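Local coordinates for protein valine-pyruvate aminotransferase (Salmonella typhimurium, PDB 3G7Q) that catalyses the pyridoxal 5'-phosphate-dependent transfer of an amino group between L-valine and pyruvate, giving 3-methyl-2-oxobutanoate and L-alanine, at residues G164-Y168 with C331-E337; P189-T193 with G338-W343; M367-F373 with T384-M390; R323-S327 with L406-I410; A154-I158 with Y168-F172. One frame throughout, in Å; residues are numbered along the deposited sequence. Where two conformers were deposited one is given.

Contact 1: G164-Y168 with C331-E337; sequences GQFKY and CLIHKPE
Gln-165 and Phe-166 pair in parallel with Ile-333 and His-334 through backbone bonds on both sides of the register. Ile-333 N donates to Gly-164 O at 2.9 Å and Lys-335 N to Phe-166 O at 2.8 Å, while the bond from Phe-166 N to Ile-333 O between them is weak. Where this pairing stops, a side chain takes over. Tyr-168 N donates to His-334 NE2 at 3.1 Å, from a position 29° out of the imidazole plane, and His-334 ND1 donates to Lys-335 O at 2.9 Å, nearly in the ring plane. With one ring nitrogen accepting and the other donating, the imidazole is consistent with the neutral, ND1-protonated form.

This parallel step fastens the hairpin of strands 157-161 and 165-169 to the mixed sheet completed by later parts of the chain, a sheet separate from the seven-stranded one of the class I aminotransferase core.

The face of the sheet that carries Phe-166 and His-334 is aromatic. His-334 turns its edge to the face of Phe-166 in a T-shaped pair, planes 68° apart, and its CA sits over the same phenyl ring, 4.0 Å from the centroid. Because His-334 CG is anti to its own backbone N (chi1 -166°), the imidazole lies flat against Phe-166 O, which stands 3.5 Å above the ring plane, over its centre.

The charged contact is a salt bridge. Lys-167, bent at its last torsion, brings NZ to 2.7 Å from Glu-337 OE1, on the syn lone pair; water 1 links NZ to OE2. NZ also bonds Asn-195 OD1 and Val-196 O, and OE1 accepts from Val-196 N.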
# COMPACT_ATOMS: atom_id res chain seq x y z
N GLY A 164 40.34 11.06 -1.03
CA GLY A 164 39.38 11.87 -1.75
C GLY A 164 37.95 11.56 -1.36
O GLY A 164 37.03 11.54 -2.20
N GLN A 165 37.77 11.32 -0.08
CA GLN A 165 36.44 11.05 0.46
C GLN A 165 36.01 12.20 1.36
O GLN A 165 36.77 13.15 1.60
CB GLN A 165 36.40 9.68 1.16
CG GLN A 165 36.58 8.55 0.17
CD GLN A 165 36.53 7.17 0.75
OE1 GLN A 165 36.24 6.95 1.93
NE2 GLN A 165 36.82 6.19 -0.11
N PHE A 166 34.78 12.13 1.85
CA PHE A 166 34.28 13.16 2.75
C PHE A 166 33.10 12.62 3.52
O PHE A 166 32.55 11.57 3.17
CB PHE A 166 33.93 14.46 2.01
CG PHE A 166 32.74 14.36 1.10
CD1 PHE A 166 32.85 13.76 -0.14
CD2 PHE A 166 31.52 14.91 1.45
CE1 PHE A 166 31.80 13.72 -1.00
CE2 PHE A 166 30.43 14.85 0.57
CZ PHE A 166 30.58 14.24 -0.64
N LYS A 167 32.71 13.36 4.56
CA LYS A 167 31.60 12.94 5.40
C LYS A 167 30.80 14.17 5.87
O LYS A 167 31.39 15.17 6.31
CB LYS A 167 32.12 12.18 6.62
CG LYS A 167 31.04 11.71 7.57
CD LYS A 167 31.58 10.79 8.67
CE LYS A 167 30.52 10.52 9.77
NZ LYS A 167 29.34 9.72 9.32
N TYR A 168 29.50 14.10 5.72
CA TYR A 168 28.62 15.16 6.20
C TYR A 168 28.42 14.99 7.69
O TYR A 168 28.35 13.86 8.21
CB TYR A 168 27.28 15.10 5.53
CG TYR A 168 27.26 15.43 4.04
CD1 TYR A 168 27.72 16.66 3.57
CD2 TYR A 168 26.72 14.56 3.14
CE1 TYR A 168 27.67 16.99 2.20
CE2 TYR A 168 26.66 14.85 1.79
CZ TYR A 168 27.14 16.08 1.32
OH TYR A 168 27.10 16.37 -0.01
N CYS A 331 36.71 14.19 -8.46
CA CYS A 331 35.60 13.47 -7.82
C CYS A 331 35.88 13.09 -6.38
O CYS A 331 36.76 12.27 -6.11
CB CYS A 331 35.28 12.21 -8.64
SG CYS A 331 33.79 11.30 -8.06
N LEU A 332 35.15 13.71 -5.45
CA LEU A 332 35.19 13.34 -4.05
C LEU A 332 34.01 12.39 -3.83
O LEU A 332 32.91 12.60 -4.35
CB LEU A 332 35.11 14.55 -3.13
CG LEU A 332 36.29 15.53 -3.25
CD1 LEU A 332 36.09 16.78 -2.41
CD2 LEU A 332 37.60 14.85 -2.87
N ILE A 333 34.24 11.35 -3.04
CA ILE A 333 33.25 10.30 -2.82
C ILE A 333 32.86 10.31 -1.36
O ILE A 333 33.71 10.25 -0.48
CB ILE A 333 33.86 8.93 -3.18
CG1 ILE A 333 34.32 8.90 -4.66
CG2 ILE A 333 32.85 7.79 -2.93
CD1 ILE A 333 35.13 7.61 -5.05
N HIS A 334 31.56 10.39 -1.06
CA HIS A 334 31.18 10.36 0.36
C HIS A 334 31.64 9.02 0.91
O HIS A 334 31.51 7.98 0.25
CB HIS A 334 29.68 10.50 0.57
CG HIS A 334 29.31 10.79 2.00
ND1 HIS A 334 29.35 9.82 2.98
CD2 HIS A 334 28.95 11.94 2.61
CE1 HIS A 334 29.00 10.37 4.14
NE2 HIS A 334 28.77 11.66 3.95
N LYS A 335 32.22 9.02 2.10
CA LYS A 335 32.63 7.75 2.73
C LYS A 335 31.46 6.77 2.71
O LYS A 335 30.39 7.07 3.16
CB LYS A 335 33.11 7.99 4.15
CG LYS A 335 33.64 6.70 4.76
CD LYS A 335 34.10 6.95 6.17
CE LYS A 335 34.82 5.69 6.66
NZ LYS A 335 35.34 5.93 8.03
N PRO A 336 31.65 5.59 2.10
CA PRO A 336 30.54 4.66 1.97
C PRO A 336 30.38 3.84 3.25
O PRO A 336 30.98 2.79 3.41
CB PRO A 336 30.98 3.79 0.78
CG PRO A 336 32.35 3.78 0.82
CD PRO A 336 32.85 5.10 1.40
N GLU A 337 29.57 4.35 4.17
CA GLU A 337 29.42 3.69 5.49
C GLU A 337 28.28 2.67 5.54
O GLU A 337 28.18 1.88 6.50
CB GLU A 337 29.29 4.75 6.59
CG GLU A 337 30.54 5.62 6.72
CD GLU A 337 30.45 6.59 7.86
OE1 GLU A 337 29.56 7.45 7.85
OE2 GLU A 337 31.29 6.48 8.77
O HOH W 1 30.15 7.17 11.08

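Contact 2: P189-T193 with G338-W343; sequences PTNPT and GAIFLW
Thr-193 lays its methyl over the indole of Trp-343: CG2 stands 3.8 Å from the centroid of the five-membered ring, almost straight above it, a CH-pi contact. The threonine rotamer (chi1 55°) sends CG2 this way while OG1 bonds Asn-195 N. Trp-343 answers with CG trans to its backbone N (chi1 179°), which carries the six-membered ring alongside Pro-192, and Pro-192 CG comes to 3.5 Å from Trp-343 CZ3. Asn-191 extends its amide over one face of Phe-341, the two planes 29° apart, with Asn-191 CG 3.3 Å from Phe-341 CE2; its OD1 is held from outside the pair by Arg-389 NH1. Ile-340 CG1 covers the opposite phenyl face.

Cis peptide bonds precede Pro-189 and Pro-192, and the latter belongs to the Asn-Pro-Thr-Gly sequence familiar in class I aminotransferases. No direct hydrogen bond crosses the contact. Water 2 bridges Thr-193 O and Trp-343 N, whereas the buried Pro-192 O rests 3.5 Å from Phe-341 CB without a polar partner in the model.

The loop 189-193 runs from strand 181-187 toward helix 199-211 and meets strand 341-345, itself flanked by strands 332-334 and 387-391, while Leu-342 packs on helix 299-325.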
# COMPACT_ATOMS: atom_id res chain seq x y z
N PRO A 189 22.00 3.53 7.87
CA PRO A 189 22.75 4.36 6.90
C PRO A 189 21.81 5.09 5.97
O PRO A 189 20.64 4.72 5.80
CB PRO A 189 23.55 3.35 6.09
CG PRO A 189 23.54 2.06 6.91
CD PRO A 189 22.25 2.10 7.68
N THR A 190 22.35 6.13 5.33
CA THR A 190 21.53 7.03 4.53
C THR A 190 21.57 6.83 3.02
O THR A 190 22.63 6.57 2.44
CB THR A 190 22.02 8.48 4.80
OG1 THR A 190 21.88 8.77 6.20
CG2 THR A 190 21.25 9.53 3.96
N ASN A 191 20.38 6.89 2.42
CA ASN A 191 20.22 7.06 0.98
C ASN A 191 20.08 8.61 0.92
O ASN A 191 19.12 9.16 1.46
CB ASN A 191 18.97 6.32 0.51
CG ASN A 191 18.58 6.64 -0.94
OD1 ASN A 191 19.16 7.52 -1.61
ND2 ASN A 191 17.51 5.94 -1.42
N PRO A 192 20.90 9.31 0.11
CA PRO A 192 21.80 8.90 -0.98
C PRO A 192 23.30 8.84 -0.77
O PRO A 192 24.01 8.49 -1.70
CB PRO A 192 21.54 10.04 -1.99
CG PRO A 192 21.51 11.26 -1.11
CD PRO A 192 20.78 10.79 0.16
N THR A 193 23.77 9.13 0.42
CA THR A 193 25.21 9.29 0.69
C THR A 193 25.97 8.10 1.19
O THR A 193 27.19 8.04 1.08
CB THR A 193 25.37 10.38 1.76
OG1 THR A 193 24.58 10.03 2.91
CG2 THR A 193 24.90 11.75 1.24
N GLY A 338 27.46 2.62 4.50
CA GLY A 338 26.38 1.67 4.39
C GLY A 338 25.54 1.99 3.19
O GLY A 338 25.85 2.91 2.41
N ALA A 339 24.45 1.24 3.04
CA ALA A 339 23.55 1.33 1.93
C ALA A 339 24.23 0.94 0.59
O ALA A 339 25.33 0.36 0.57
CB ALA A 339 22.80 2.72 1.85
N ILE A 340 23.53 1.22 -0.49
CA ILE A 340 23.87 0.66 -1.81
C ILE A 340 24.24 1.71 -2.87
O ILE A 340 24.23 1.42 -4.08
CB ILE A 340 22.68 -0.22 -2.33
CG1 ILE A 340 21.39 0.60 -2.56
CG2 ILE A 340 22.45 -1.43 -1.35
CD1 ILE A 340 20.22 -0.19 -3.25
N PHE A 341 24.56 2.91 -2.39
CA PHE A 341 24.87 4.03 -3.25
C PHE A 341 26.26 4.61 -3.04
O PHE A 341 26.85 4.44 -1.99
CB PHE A 341 23.89 5.18 -2.97
CG PHE A 341 22.45 4.77 -3.01
CD1 PHE A 341 21.79 4.59 -4.22
CD2 PHE A 341 21.77 4.49 -1.84
CE1 PHE A 341 20.47 4.17 -4.25
CE2 PHE A 341 20.42 4.06 -1.87
CZ PHE A 341 19.79 3.90 -3.05
N LEU A 342 26.74 5.29 -4.06
CA LEU A 342 27.88 6.16 -3.93
C LEU A 342 27.39 7.58 -4.27
O LEU A 342 26.64 7.81 -5.24
CB LEU A 342 29.06 5.75 -4.81
CG LEU A 342 29.78 4.47 -4.39
CD1 LEU A 342 30.84 4.10 -5.46
CD2 LEU A 342 30.42 4.62 -3.00
N TRP A 343 27.80 8.51 -3.44
CA TRP A 343 27.47 9.93 -3.60
C TRP A 343 28.74 10.62 -4.05
O TRP A 343 29.76 10.67 -3.29
CB TRP A 343 26.96 10.48 -2.29
CG TRP A 343 26.59 11.93 -2.22
CD1 TRP A 343 27.27 12.92 -1.61
CD2 TRP A 343 25.36 12.51 -2.68
NE1 TRP A 343 26.58 14.09 -1.69
CE2 TRP A 343 25.40 13.87 -2.33
CE3 TRP A 343 24.25 12.02 -3.38
CZ2 TRP A 343 24.36 14.76 -2.64
CZ3 TRP A 343 23.20 12.90 -3.67
CH2 TRP A 343 23.27 14.25 -3.30
O HOH W 2 29.21 7.51 -1.15

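Contact 3: M367-F373 with T384-M390; sequences MVPGHYF and THQCMRM. With EDO (1,2-ethanediol), chain F.
Val-368 and Arg-389 form the hydrogen-bonded pair of a short antiparallel strand couple at the edge of the mixed sheet, and Arg-389 lies in a position resembling that of the arginine that holds the substrate carboxylate in class I aminotransferases. The pair closes through Val-368 N to Arg-389 O at 3.0 Å and Arg-389 N to Val-368 O at 2.9 Å; Gly-370 N adds a bond of 2.8 Å to Cys-387 O.

The arginine chain bends at chi3 and runs beside Val-368 CG2. Phe-373 meets the guanidinium over one face, CZ 3.7 Å from Arg-389 NH1, with the planes 49° apart. Besides the bond to Asn-191, NH2 donates to Gly-37 O, and the two together would limit rotation of the group. The selenomethionine Met-388 folds back (chi3 79°), placing CE 3.7 Å from CB of Met-367, also selenomethionine.

Farther along, His-371 and His-385 form an offset stack, centroids 4.2 Å apart and planes at 23°. His-371 ND1 is hydrogen-bonded to Thr-384 OG1 at 2.8 Å, and His-385 ND1 to Glu-354 OE1. A 1,2-ethanediol, probably from the crystallisation liquor, bonds Tyr-372 OH through O1 at 2.7 Å.

Strand 341-345 pairs with strand 387-391 on its other side; helix 353-362 packs on Pro-369 and Met-388, and helix 138-142 on Val-368, Phe-373 and Arg-389.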
# COMPACT_ATOMS: atom_id res chain seq x y z
N MSE A 367 22.30 8.75 -13.92
CA MSE A 367 22.62 8.92 -12.50
C MSE A 367 21.64 9.99 -12.00
O MSE A 367 20.96 10.62 -12.81
CB MSE A 367 24.08 9.36 -12.31
CG MSE A 367 25.03 8.34 -12.83
SE MSE A 367 26.87 8.96 -12.49
CE MSE A 367 27.85 7.33 -12.94
N VAL A 368 21.54 10.17 -10.69
CA VAL A 368 20.58 11.14 -10.14
C VAL A 368 21.24 12.46 -9.77
O VAL A 368 22.21 12.48 -9.02
CB VAL A 368 19.82 10.61 -8.90
CG1 VAL A 368 18.65 11.55 -8.58
CG2 VAL A 368 19.32 9.18 -9.14
N PRO A 369 20.76 13.57 -10.32
CA PRO A 369 21.32 14.84 -9.87
C PRO A 369 21.10 15.06 -8.38
O PRO A 369 20.01 14.80 -7.86
CB PRO A 369 20.53 15.88 -10.70
CG PRO A 369 20.04 15.14 -11.83
CD PRO A 369 19.76 13.76 -11.39
N GLY A 370 22.13 15.53 -7.70
CA GLY A 370 22.09 15.70 -6.25
C GLY A 370 21.14 16.73 -5.68
O GLY A 370 20.67 16.59 -4.56
N HIS A 371 20.82 17.75 -6.46
CA HIS A 371 20.01 18.84 -5.92
C HIS A 371 18.68 18.40 -5.40
O HIS A 371 18.14 19.00 -4.48
CB HIS A 371 19.82 19.92 -6.99
CG HIS A 371 19.01 21.09 -6.53
ND1 HIS A 371 19.42 21.94 -5.51
CD2 HIS A 371 17.83 21.58 -6.98
CE1 HIS A 371 18.51 22.88 -5.34
NE2 HIS A 371 17.54 22.70 -6.23
N TYR A 372 18.17 17.31 -5.96
CA TYR A 372 16.88 16.83 -5.59
C TYR A 372 16.78 16.24 -4.18
O TYR A 372 15.68 16.08 -3.67
CB TYR A 372 16.39 15.85 -6.67
CG TYR A 372 16.36 16.48 -8.06
CD1 TYR A 372 15.70 17.69 -8.29
CD2 TYR A 372 16.97 15.87 -9.14
CE1 TYR A 372 15.67 18.29 -9.55
CE2 TYR A 372 16.94 16.45 -10.41
CZ TYR A 372 16.30 17.66 -10.62
OH TYR A 372 16.27 18.23 -11.89
N PHE A 373 17.93 15.98 -3.53
CA PHE A 373 17.95 15.44 -2.17
C PHE A 373 18.07 16.48 -1.05
O PHE A 373 18.37 16.11 0.09
CB PHE A 373 19.09 14.42 -2.05
CG PHE A 373 18.98 13.27 -3.01
CD1 PHE A 373 19.55 13.34 -4.27
CD2 PHE A 373 18.30 12.11 -2.65
CE1 PHE A 373 19.45 12.26 -5.17
CE2 PHE A 373 18.20 11.05 -3.54
CZ PHE A 373 18.78 11.13 -4.80
N THR A 384 24.93 21.79 -3.78
CA THR A 384 23.87 20.85 -4.17
C THR A 384 23.87 20.59 -5.67
O THR A 384 23.38 19.56 -6.12
CB THR A 384 22.48 21.30 -3.73
OG1 THR A 384 22.03 22.43 -4.50
CG2 THR A 384 22.48 21.64 -2.22
N HIS A 385 24.44 21.51 -6.44
CA HIS A 385 24.53 21.36 -7.89
C HIS A 385 25.85 20.76 -8.37
O HIS A 385 26.16 20.80 -9.56
CB HIS A 385 24.30 22.74 -8.53
CG HIS A 385 22.93 23.26 -8.29
ND1 HIS A 385 21.85 22.76 -8.98
CD2 HIS A 385 22.44 24.15 -7.40
CE1 HIS A 385 20.75 23.36 -8.56
NE2 HIS A 385 21.08 24.21 -7.59
N GLN A 386 26.62 20.19 -7.45
CA GLN A 386 27.90 19.60 -7.80
C GLN A 386 27.95 18.11 -7.45
O GLN A 386 28.99 17.50 -7.59
CB GLN A 386 29.02 20.32 -7.05
CG GLN A 386 29.11 21.78 -7.42
CD GLN A 386 30.12 22.57 -6.61
OE1 GLN A 386 30.91 22.05 -5.80
NE2 GLN A 386 30.10 23.88 -6.83
N CYS A 387 26.81 17.53 -7.03
CA CYS A 387 26.77 16.13 -6.61
C CYS A 387 25.82 15.30 -7.45
O CYS A 387 24.89 15.83 -8.07
CB CYS A 387 26.33 16.02 -5.15
SG CYS A 387 27.34 16.86 -3.91
N MSE A 388 26.06 14.00 -7.46
CA MSE A 388 25.19 13.03 -8.09
C MSE A 388 25.17 11.75 -7.29
O MSE A 388 26.15 11.41 -6.63
CB MSE A 388 25.63 12.69 -9.51
CG MSE A 388 25.64 13.88 -10.45
SE MSE A 388 25.64 13.34 -12.33
CE MSE A 388 23.82 13.06 -12.11
N ARG A 389 24.06 11.03 -7.36
CA ARG A 389 23.98 9.72 -6.73
C ARG A 389 24.04 8.62 -7.79
O ARG A 389 23.37 8.71 -8.83
CB ARG A 389 22.67 9.55 -5.99
CG ARG A 389 22.60 8.30 -5.12
CD ARG A 389 21.15 8.00 -4.65
NE ARG A 389 20.33 7.37 -5.70
CZ ARG A 389 19.02 7.11 -5.58
NH1 ARG A 389 18.36 7.42 -4.47
NH2 ARG A 389 18.35 6.56 -6.59
N MSE A 390 24.80 7.57 -7.51
CA MSE A 390 24.81 6.36 -8.32
C MSE A 390 24.59 5.14 -7.43
O MSE A 390 24.84 5.19 -6.21
CB MSE A 390 26.12 6.20 -9.09
CG MSE A 390 27.35 6.12 -8.25
SE MSE A 390 28.87 5.50 -9.40
CE MSE A 390 28.50 3.64 -9.44
C1 EDO F . 16.91 15.72 -13.97
O1 EDO F . 17.50 17.03 -13.97
C2 EDO F . 16.07 15.50 -15.23
O2 EDO F . 14.96 16.41 -15.28

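Contact 4: R323-S327 with L406-I410; sequences RRYLS and LAEEI
Leu-326 and Tyr-325 both rest against the methyl group of Ala-407. Tyr-325 CB lies 3.8 Å from Ala-407 CB, and Leu-326 CG 3.9 Å from the same atom. Leu-326 reaches further with its branches: CD1 meets Leu-406 CD2 at 4.0 Å, the two leucine side chains crossing at about a right angle, while CD2 rests 4.0 Å from Ala-407 CA. The contact is wholly apolar, and its small methyl lets the two backbones come close, the CA atoms of Tyr-325 and Ala-407 being 6.1 Å apart.

The next shell is polar and holds the turn around Leu-326. Arg-323 NH1 donates to Leu-326 O at 2.9 Å; the oxygen lies in the guanidinium plane, yet the donor stands 43° out of the carbonyl plane. The same NH1 bonds Cys-331 O, so one nitrogen ties two carbonyls that follow the helix, and NH2 bonds Glu-163 O. Tyr-325 OH is hydrogen-bonded to Glu-400 OE2, and Arg-324 forms a salt bridge with OE1 of that glutamate, linking the helices a second time. Leu-406 also packs on Leu-360 of helix 353-362.

The last part of the long helix 299-325 and the chain just after it thus pack on helix 396-416, consistent with the small domain of class I aminotransferases, which is built largely from the C-terminal part of the chain.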
# COMPACT_ATOMS: atom_id res chain seq x y z
N ARG A 323 38.31 5.33 -9.23
CA ARG A 323 39.64 5.92 -9.07
C ARG A 323 40.61 5.66 -10.25
O ARG A 323 41.59 6.40 -10.42
CB ARG A 323 40.21 5.49 -7.73
CG ARG A 323 39.49 6.15 -6.55
CD ARG A 323 39.91 7.59 -6.43
NE ARG A 323 39.18 8.35 -5.39
CZ ARG A 323 38.42 9.43 -5.57
NH1 ARG A 323 38.24 9.96 -6.78
NH2 ARG A 323 37.87 10.00 -4.50
N ARG A 324 40.33 4.66 -11.07
CA ARG A 324 41.14 4.47 -12.30
C ARG A 324 40.87 5.58 -13.28
O ARG A 324 41.72 5.87 -14.11
CB ARG A 324 40.87 3.14 -12.95
CG ARG A 324 41.54 2.00 -12.17
CD ARG A 324 41.60 0.72 -12.93
NE ARG A 324 40.36 -0.02 -12.90
CZ ARG A 324 39.56 -0.24 -13.94
NH1 ARG A 324 39.84 0.19 -15.18
NH2 ARG A 324 38.47 -0.96 -13.74
N TYR A 325 39.70 6.22 -13.17
CA TYR A 325 39.28 7.28 -14.12
C TYR A 325 39.25 8.68 -13.57
O TYR A 325 39.40 9.64 -14.34
CB TYR A 325 37.89 6.94 -14.67
CG TYR A 325 37.86 5.74 -15.58
CD1 TYR A 325 38.12 5.88 -16.93
CD2 TYR A 325 37.61 4.44 -15.08
CE1 TYR A 325 38.12 4.80 -17.77
CE2 TYR A 325 37.64 3.35 -15.92
CZ TYR A 325 37.88 3.54 -17.28
OH TYR A 325 37.89 2.48 -18.16
N LEU A 326 39.01 8.82 -12.26
CA LEU A 326 38.82 10.12 -11.62
C LEU A 326 39.51 10.20 -10.29
O LEU A 326 39.23 9.37 -9.42
CB LEU A 326 37.32 10.33 -11.40
CG LEU A 326 36.42 10.57 -12.63
CD1 LEU A 326 34.92 10.27 -12.30
CD2 LEU A 326 36.57 11.97 -13.14
N SER A 327 40.40 11.18 -10.11
CA SER A 327 41.07 11.39 -8.81
C SER A 327 40.26 12.33 -7.94
O SER A 327 39.21 12.79 -8.35
CB SER A 327 42.45 12.02 -9.00
OG SER A 327 42.35 13.39 -9.29
N LEU A 406 31.30 9.01 -17.74
CA LEU A 406 31.29 10.07 -16.72
C LEU A 406 32.60 10.85 -16.73
O LEU A 406 32.60 12.07 -16.77
CB LEU A 406 31.03 9.49 -15.32
CG LEU A 406 31.13 10.46 -14.12
CD1 LEU A 406 30.10 11.58 -14.18
CD2 LEU A 406 31.03 9.70 -12.75
N ALA A 407 33.73 10.15 -16.66
CA ALA A 407 35.03 10.81 -16.65
C ALA A 407 35.24 11.63 -17.91
O ALA A 407 35.82 12.71 -17.86
CB ALA A 407 36.16 9.78 -16.44
N GLU A 408 34.80 11.12 -19.06
CA GLU A 408 34.92 11.91 -20.29
C GLU A 408 34.12 13.21 -20.24
O GLU A 408 34.59 14.24 -20.69
CB GLU A 408 34.47 11.08 -21.50
CG GLU A 408 35.45 9.98 -21.88
CD GLU A 408 34.91 9.04 -22.93
OE1 GLU A 408 33.82 9.29 -23.44
OE2 GLU A 408 35.59 8.06 -23.26
N GLU A 409 32.92 13.16 -19.65
CA GLU A 409 32.04 14.33 -19.54
C GLU A 409 32.55 15.32 -18.49
O GLU A 409 32.42 16.53 -18.69
CB GLU A 409 30.59 13.90 -19.29
CG GLU A 409 30.00 13.16 -20.49
CD GLU A 409 30.13 13.92 -21.79
OE1 GLU A 409 29.86 15.16 -21.83
OE2 GLU A 409 30.53 13.29 -22.79
N ILE A 410 33.10 14.82 -17.39
CA ILE A 410 33.72 15.68 -16.39
C ILE A 410 34.92 16.40 -17.04
O ILE A 410 35.05 17.61 -16.92
CB ILE A 410 34.16 14.91 -15.14
CG1 ILE A 410 32.96 14.36 -14.34
CG2 ILE A 410 35.04 15.77 -14.21
CD1 ILE A 410 32.00 15.39 -13.80

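Contact 5: A154-I158 with Y168-F172; sequences ARPNI and YHVDF
Asn-157 and His-169 are a hydrogen-bonded pair of an antiparallel beta hairpin, strands 157-161 and 165-169, which forms one edge of the mixed sheet. Asn-157 N bonds His-169 O at 2.8 Å, and His-169 N returns to Asn-157 O at 2.9 Å. The next pair, Ile-158 with Tyr-168, is non-hydrogen-bonded.

The tight part lies on the tyrosine side. Pro-156 CG presses to 3.4 Å from Tyr-168 CD1, and Ile-158 CG1 approaches the same carbon to 3.9 Å, both side chains running alongside the phenol and pointing the same way. Asn-157 O meets that ring at its edge. The phenol hydroxyl bonds His-383 NE2 and Trp-343 NE1, which anchors the ring at its far end.

The looser part lies toward Arg-155, which is exposed but engages Trp-381 in a cation-pi contact. Here the side chains of Asn-157 and Asp-171 cross at about a right angle, with amide and carboxylate planes 32° apart, and touch through Asn-157 OD1 and Asp-171 CB at 3.6 Å. Asp-171 extends its carboxylate trans to the backbone N (chi1 176°), with OD2 bonded to His-174 ND1. Instead of a direct backbone bond, water 3 spans the gap, donating to Arg-155 O at 3.1 Å and accepting from Asp-171 N at 2.8 Å.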
# COMPACT_ATOMS: atom_id res chain seq x y z
N ALA A 154 18.59 21.06 7.02
CA ALA A 154 19.67 21.83 7.60
C ALA A 154 20.91 21.58 6.75
O ALA A 154 21.14 20.45 6.38
CB ALA A 154 19.88 21.38 9.04
N ARG A 155 21.69 22.61 6.43
CA ARG A 155 22.92 22.42 5.69
C ARG A 155 23.94 21.70 6.58
O ARG A 155 24.21 22.14 7.68
CB ARG A 155 23.53 23.77 5.30
CG ARG A 155 24.76 23.61 4.44
CD ARG A 155 25.51 24.90 4.15
NE ARG A 155 24.74 25.82 3.32
CZ ARG A 155 25.22 26.96 2.81
NH1 ARG A 155 26.50 27.30 2.95
NH2 ARG A 155 24.42 27.72 2.08
N PRO A 156 24.53 20.60 6.10
CA PRO A 156 25.50 19.92 6.92
C PRO A 156 26.91 20.55 6.85
O PRO A 156 27.23 21.29 5.91
CB PRO A 156 25.54 18.54 6.27
CG PRO A 156 25.40 18.84 4.83
CD PRO A 156 24.35 19.93 4.80
N ASN A 157 27.73 20.26 7.86
CA ASN A 157 29.15 20.58 7.77
C ASN A 157 29.79 19.48 6.93
O ASN A 157 29.23 18.38 6.83
CB ASN A 157 29.82 20.60 9.13
CG ASN A 157 29.44 21.82 9.96
OD1 ASN A 157 29.12 22.87 9.43
ND2 ASN A 157 29.52 21.68 11.28
N ILE A 158 30.95 19.75 6.35
CA ILE A 158 31.68 18.77 5.54
C ILE A 158 33.05 18.51 6.15
O ILE A 158 33.78 19.44 6.44
CB ILE A 158 31.86 19.27 4.12
CG1 ILE A 158 30.49 19.39 3.44
CG2 ILE A 158 32.82 18.35 3.32
CD1 ILE A 158 30.54 20.07 2.06
N TYR A 168 29.50 14.10 5.72
CA TYR A 168 28.62 15.16 6.20
C TYR A 168 28.42 14.99 7.69
O TYR A 168 28.35 13.86 8.21
CB TYR A 168 27.28 15.10 5.53
CG TYR A 168 27.26 15.43 4.04
CD1 TYR A 168 27.72 16.66 3.57
CD2 TYR A 168 26.72 14.56 3.14
CE1 TYR A 168 27.67 16.99 2.20
CE2 TYR A 168 26.66 14.85 1.79
CZ TYR A 168 27.14 16.08 1.32
OH TYR A 168 27.10 16.37 -0.01
N HIS A 169 28.30 16.12 8.37
CA HIS A 169 28.04 16.18 9.82
C HIS A 169 26.92 17.16 10.14
O HIS A 169 26.75 18.16 9.45
CB HIS A 169 29.29 16.62 10.56
CG HIS A 169 30.35 15.57 10.59
ND1 HIS A 169 30.31 14.50 11.47
CD2 HIS A 169 31.46 15.41 9.84
CE1 HIS A 169 31.38 13.74 11.27
NE2 HIS A 169 32.09 14.27 10.29
N VAL A 170 26.21 16.89 11.23
CA VAL A 170 25.17 17.80 11.73
C VAL A 170 25.85 19.07 12.21
O VAL A 170 26.79 19.02 13.01
CB VAL A 170 24.37 17.20 12.89
CG1 VAL A 170 23.34 18.22 13.44
CG2 VAL A 170 23.69 15.86 12.52
N ASP A 171 25.38 20.23 11.75
CA ASP A 171 25.88 21.53 12.22
C ASP A 171 24.99 21.97 13.38
O ASP A 171 23.99 22.67 13.19
CB ASP A 171 25.88 22.53 11.07
CG ASP A 171 26.28 23.92 11.48
OD1 ASP A 171 26.67 24.12 12.65
OD2 ASP A 171 26.19 24.83 10.62
N PHE A 172 25.35 21.56 14.60
CA PHE A 172 24.51 21.86 15.75
C PHE A 172 24.43 23.35 16.09
O PHE A 172 23.41 23.80 16.60
CB PHE A 172 24.94 21.04 16.98
CG PHE A 172 24.56 19.59 16.88
CD1 PHE A 172 23.27 19.19 17.16
CD2 PHE A 172 25.50 18.64 16.51
CE1 PHE A 172 22.91 17.85 17.07
CE2 PHE A 172 25.14 17.31 16.41
CZ PHE A 172 23.84 16.92 16.70
O HOH W 3 23.20 20.28 9.94
O HOH W 4 25.44 24.33 8.32

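In the fold
Four of the five contacts follow one mixed sheet from edge to edge: contact 5 at the hairpin edge, contact 1 one strand further in, contact 2 where the Asn-Pro-Thr loop meets strand 341-345, and contact 3 at the other edge. Contacts 1 and 2, with centres about 10 Å apart, join through Tyr-168 OH and Trp-343 NE1 (2.9 Å). Contacts 2 and 3, about 12 Å apart, are connected by Asn-191 OD1 and Arg-389 NH1 (3.0 Å), a pairing resembling that in the active sites of class I aminotransferases. Contact 4 is peripheral, about 27 Å from contact 5 between centres, but is tied to contact 1 by Arg-323 NH1 and Cys-331 O (2.8 Å).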